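Local coordinates for aldehyde dehydrogenase family protein (Pseudomonas syringae pv. tomato, PDB 5IUV), which probably oxidises indole-3-acetaldehyde to the auxin indole-3-acetic acid, with NAD+ as the electron acceptor, at residues A[120-131]-A[169-180]. Residues are numbered along the deposited sequence; the frame is centred on the assembly and turned at random.
Sequences DIPGGARALSWS and FPLMMACWKLGP
Asp120 meets Phe169 through a single carboxylate oxygen: OD2 lies 3.4 Å from CD1 of Phe169, at the ring edge and near its plane, with the carboxylate and ring planes 25° apart. The same OD2 accepts a hydrogen bond from a water that takes the backbone N-H of Met172 (water to N 2.9 Å), linking the acid to the first turn of helix 170-183; Lys111 adds a salt bridge. Met172 extends with CG anti to its backbone N (chi1 -166°) to lie against Gly123 and Gly124, and the bend at its end turns CE back to 3.5 Å from CA of Asp120. The two helices, 8° from parallel and 7.9 Å apart at their axes, pack in the NAD-binding domain of the aldehyde dehydrogenase fold, where helix 170-183 follows strand 149-164 and its Met173 touches NAD. The backbones come closest at Gly124, which lacks a side chain: its CA is 4.2 Å from CA of Met172, and its O meets CB of Cys175 at 3.3 Å. Leu128 straddles two neighbours: CG is 3.9 Å from SG of Cys175, while CD2 reaches N of Gly179 at 3.6 Å. Leu128 also packs on Phe90 and Leu94 of helix 80-96.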
# COMPACT_ATOMS: atom_id res chain seq x y z
N ASP A 120 5.46 4.48 31.11
CA ASP A 120 4.84 3.16 30.99
C ASP A 120 3.33 3.18 30.76
O ASP A 120 2.84 2.61 29.78
CB ASP A 120 5.15 2.32 32.22
CG ASP A 120 6.61 1.98 32.33
OD1 ASP A 120 7.41 2.92 32.55
OD2 ASP A 120 6.96 0.79 32.19
N ILE A 121 2.59 3.80 31.66
CA ILE A 121 1.14 3.83 31.52
C ILE A 121 0.72 4.55 30.22
O ILE A 121 -0.03 3.99 29.44
CB ILE A 121 0.43 4.49 32.74
CG1 ILE A 121 0.87 3.84 34.06
CG2 ILE A 121 -1.08 4.47 32.56
CD1 ILE A 121 0.92 2.35 34.08
N PRO A 122 1.21 5.79 29.98
CA PRO A 122 0.84 6.43 28.70
C PRO A 122 1.28 5.64 27.47
O PRO A 122 0.60 5.69 26.45
CB PRO A 122 1.57 7.78 28.76
CG PRO A 122 1.74 8.05 30.20
CD PRO A 122 2.00 6.71 30.82
N GLY A 123 2.41 4.95 27.57
CA GLY A 123 2.93 4.15 26.47
C GLY A 123 2.05 2.94 26.19
O GLY A 123 1.82 2.60 25.03
N GLY A 124 1.58 2.30 27.25
CA GLY A 124 0.67 1.17 27.12
C GLY A 124 -0.66 1.59 26.54
O GLY A 124 -1.18 0.95 25.61
N ALA A 125 -1.22 2.67 27.07
CA ALA A 125 -2.49 3.19 26.59
C ALA A 125 -2.41 3.54 25.11
O ALA A 125 -3.31 3.23 24.33
CB ALA A 125 -2.90 4.41 27.41
N ARG A 126 -1.30 4.17 24.73
CA ARG A 126 -1.08 4.61 23.37
C ARG A 126 -1.01 3.43 22.40
O ARG A 126 -1.48 3.53 21.27
CB ARG A 126 0.21 5.44 23.32
CG ARG A 126 0.51 6.11 22.00
CD ARG A 126 1.82 6.92 22.09
NE ARG A 126 1.81 7.84 23.22
CZ ARG A 126 2.69 7.80 24.23
NH1 ARG A 126 3.65 6.89 24.24
NH2 ARG A 126 2.60 8.68 25.22
N ALA A 127 -0.43 2.32 22.83
CA ALA A 127 -0.38 1.15 21.96
C ALA A 127 -1.78 0.59 21.73
O ALA A 127 -2.08 0.14 20.63
CB ALA A 127 0.54 0.07 22.56
N LEU A 128 -2.62 0.62 22.76
CA LEU A 128 -3.99 0.12 22.64
C LEU A 128 -4.85 1.02 21.75
O LEU A 128 -5.57 0.53 20.88
CB LEU A 128 -4.65 -0.01 24.02
CG LEU A 128 -4.03 -1.00 25.02
CD1 LEU A 128 -4.87 -1.12 26.30
CD2 LEU A 128 -3.86 -2.37 24.38
N SER A 129 -4.78 2.33 21.97
CA SER A 129 -5.64 3.24 21.22
C SER A 129 -5.15 3.42 19.78
O SER A 129 -5.96 3.52 18.87
CB SER A 129 -5.73 4.61 21.92
OG SER A 129 -4.46 5.19 22.13
N TRP A 130 -3.84 3.48 19.58
CA TRP A 130 -3.31 3.65 18.22
C TRP A 130 -3.69 2.43 17.40
O TRP A 130 -4.15 2.55 16.27
CB TRP A 130 -1.79 3.85 18.25
CG TRP A 130 -1.16 4.27 16.93
CD1 TRP A 130 -0.85 5.54 16.53
CD2 TRP A 130 -0.72 3.40 15.87
NE1 TRP A 130 -0.26 5.52 15.29
CE2 TRP A 130 -0.17 4.22 14.86
CE3 TRP A 130 -0.75 2.02 15.68
CZ2 TRP A 130 0.35 3.70 13.67
CZ3 TRP A 130 -0.23 1.50 14.50
CH2 TRP A 130 0.30 2.34 13.51
N SER A 131 -3.49 1.24 17.97
CA SER A 131 -3.88 0.01 17.29
C SER A 131 -5.37 0.01 16.98
O SER A 131 -5.78 -0.36 15.88
CB SER A 131 -3.51 -1.21 18.14
OG SER A 131 -2.11 -1.34 18.29
N PHE A 169 9.19 -3.84 31.27
CA PHE A 169 8.09 -2.92 31.00
C PHE A 169 6.78 -3.71 30.99
O PHE A 169 6.20 -3.93 29.93
CB PHE A 169 8.25 -2.21 29.65
CG PHE A 169 9.45 -1.31 29.56
CD1 PHE A 169 9.37 0.02 29.96
CD2 PHE A 169 10.64 -1.77 29.03
CE1 PHE A 169 10.47 0.85 29.86
CE2 PHE A 169 11.74 -0.94 28.92
CZ PHE A 169 11.66 0.37 29.33
N PRO A 170 6.31 -4.14 32.18
CA PRO A 170 5.22 -5.13 32.27
C PRO A 170 3.96 -4.72 31.52
O PRO A 170 3.48 -5.47 30.66
CB PRO A 170 4.95 -5.22 33.78
CG PRO A 170 6.20 -4.76 34.42
CD PRO A 170 6.78 -3.71 33.51
N LEU A 171 3.41 -3.55 31.84
CA LEU A 171 2.17 -3.13 31.19
C LEU A 171 2.41 -2.74 29.73
O LEU A 171 1.63 -3.11 28.85
CB LEU A 171 1.52 -1.97 31.95
CG LEU A 171 0.22 -1.46 31.32
CD1 LEU A 171 -0.81 -2.58 31.23
CD2 LEU A 171 -0.35 -0.30 32.11
N MET A 172 3.47 -1.99 29.47
CA MET A 172 3.70 -1.51 28.12
C MET A 172 3.93 -2.65 27.13
O MET A 172 3.36 -2.65 26.05
CB MET A 172 4.87 -0.53 28.06
CG MET A 172 4.91 0.23 26.74
SD MET A 172 6.34 1.30 26.51
CE MET A 172 6.52 2.02 28.13
N MET A 173 4.77 -3.62 27.51
CA MET A 173 5.01 -4.79 26.65
C MET A 173 3.76 -5.62 26.45
O MET A 173 3.52 -6.14 25.36
CB MET A 173 6.12 -5.69 27.22
CG MET A 173 7.52 -5.12 27.17
SD MET A 173 8.09 -4.71 25.51
CE MET A 173 7.92 -2.92 25.53
N ALA A 174 2.95 -5.76 27.50
CA ALA A 174 1.68 -6.45 27.37
C ALA A 174 0.82 -5.74 26.32
O ALA A 174 0.22 -6.38 25.46
CB ALA A 174 0.94 -6.54 28.71
N CYS A 175 0.79 -4.41 26.38
CA CYS A 175 -0.02 -3.61 25.48
C CYS A 175 0.50 -3.61 24.04
O CYS A 175 -0.29 -3.53 23.09
CB CYS A 175 -0.13 -2.17 25.99
SG CYS A 175 -1.17 -2.02 27.46
N TRP A 176 1.82 -3.69 23.87
CA TRP A 176 2.39 -3.87 22.54
C TRP A 176 1.85 -5.12 21.86
O TRP A 176 1.71 -5.14 20.64
CB TRP A 176 3.92 -3.96 22.61
CG TRP A 176 4.60 -2.64 22.70
CD1 TRP A 176 4.04 -1.45 23.04
CD2 TRP A 176 5.98 -2.38 22.43
NE1 TRP A 176 4.99 -0.45 23.01
CE2 TRP A 176 6.19 -1.00 22.63
CE3 TRP A 176 7.06 -3.18 22.04
CZ2 TRP A 176 7.44 -0.40 22.47
CZ3 TRP A 176 8.30 -2.59 21.87
CH2 TRP A 176 8.48 -1.21 22.08
N LYS A 177 1.55 -6.16 22.64
CA LYS A 177 0.96 -7.37 22.10
C LYS A 177 -0.56 -7.24 22.02
O LYS A 177 -1.14 -7.55 20.99
CB LYS A 177 1.32 -8.62 22.94
CG LYS A 177 2.80 -8.79 23.30
CD LYS A 177 3.69 -8.97 22.09
CE LYS A 177 5.12 -9.31 22.51
NZ LYS A 177 6.11 -9.20 21.40
N LEU A 178 -1.19 -6.79 23.10
CA LEU A 178 -2.65 -6.75 23.18
C LEU A 178 -3.28 -5.82 22.14
O LEU A 178 -4.35 -6.11 21.60
CB LEU A 178 -3.12 -6.32 24.57
CG LEU A 178 -2.85 -7.25 25.75
CD1 LEU A 178 -3.49 -6.68 27.01
CD2 LEU A 178 -3.37 -8.63 25.46
N GLY A 179 -2.62 -4.70 21.89
CA GLY A 179 -3.12 -3.74 20.92
C GLY A 179 -3.50 -4.36 19.58
O GLY A 179 -4.67 -4.42 19.23
N PRO A 180 -2.50 -4.82 18.82
CA PRO A 180 -2.76 -5.47 17.53
C PRO A 180 -3.49 -6.82 17.63
O PRO A 180 -4.31 -7.12 16.76
CB PRO A 180 -1.35 -5.65 16.94
CG PRO A 180 -0.42 -5.58 18.13
CD PRO A 180 -1.06 -4.62 19.07
O HOH W 1 5.27 -1.00 31.57
O HOH W 2 4.08 2.25 23.49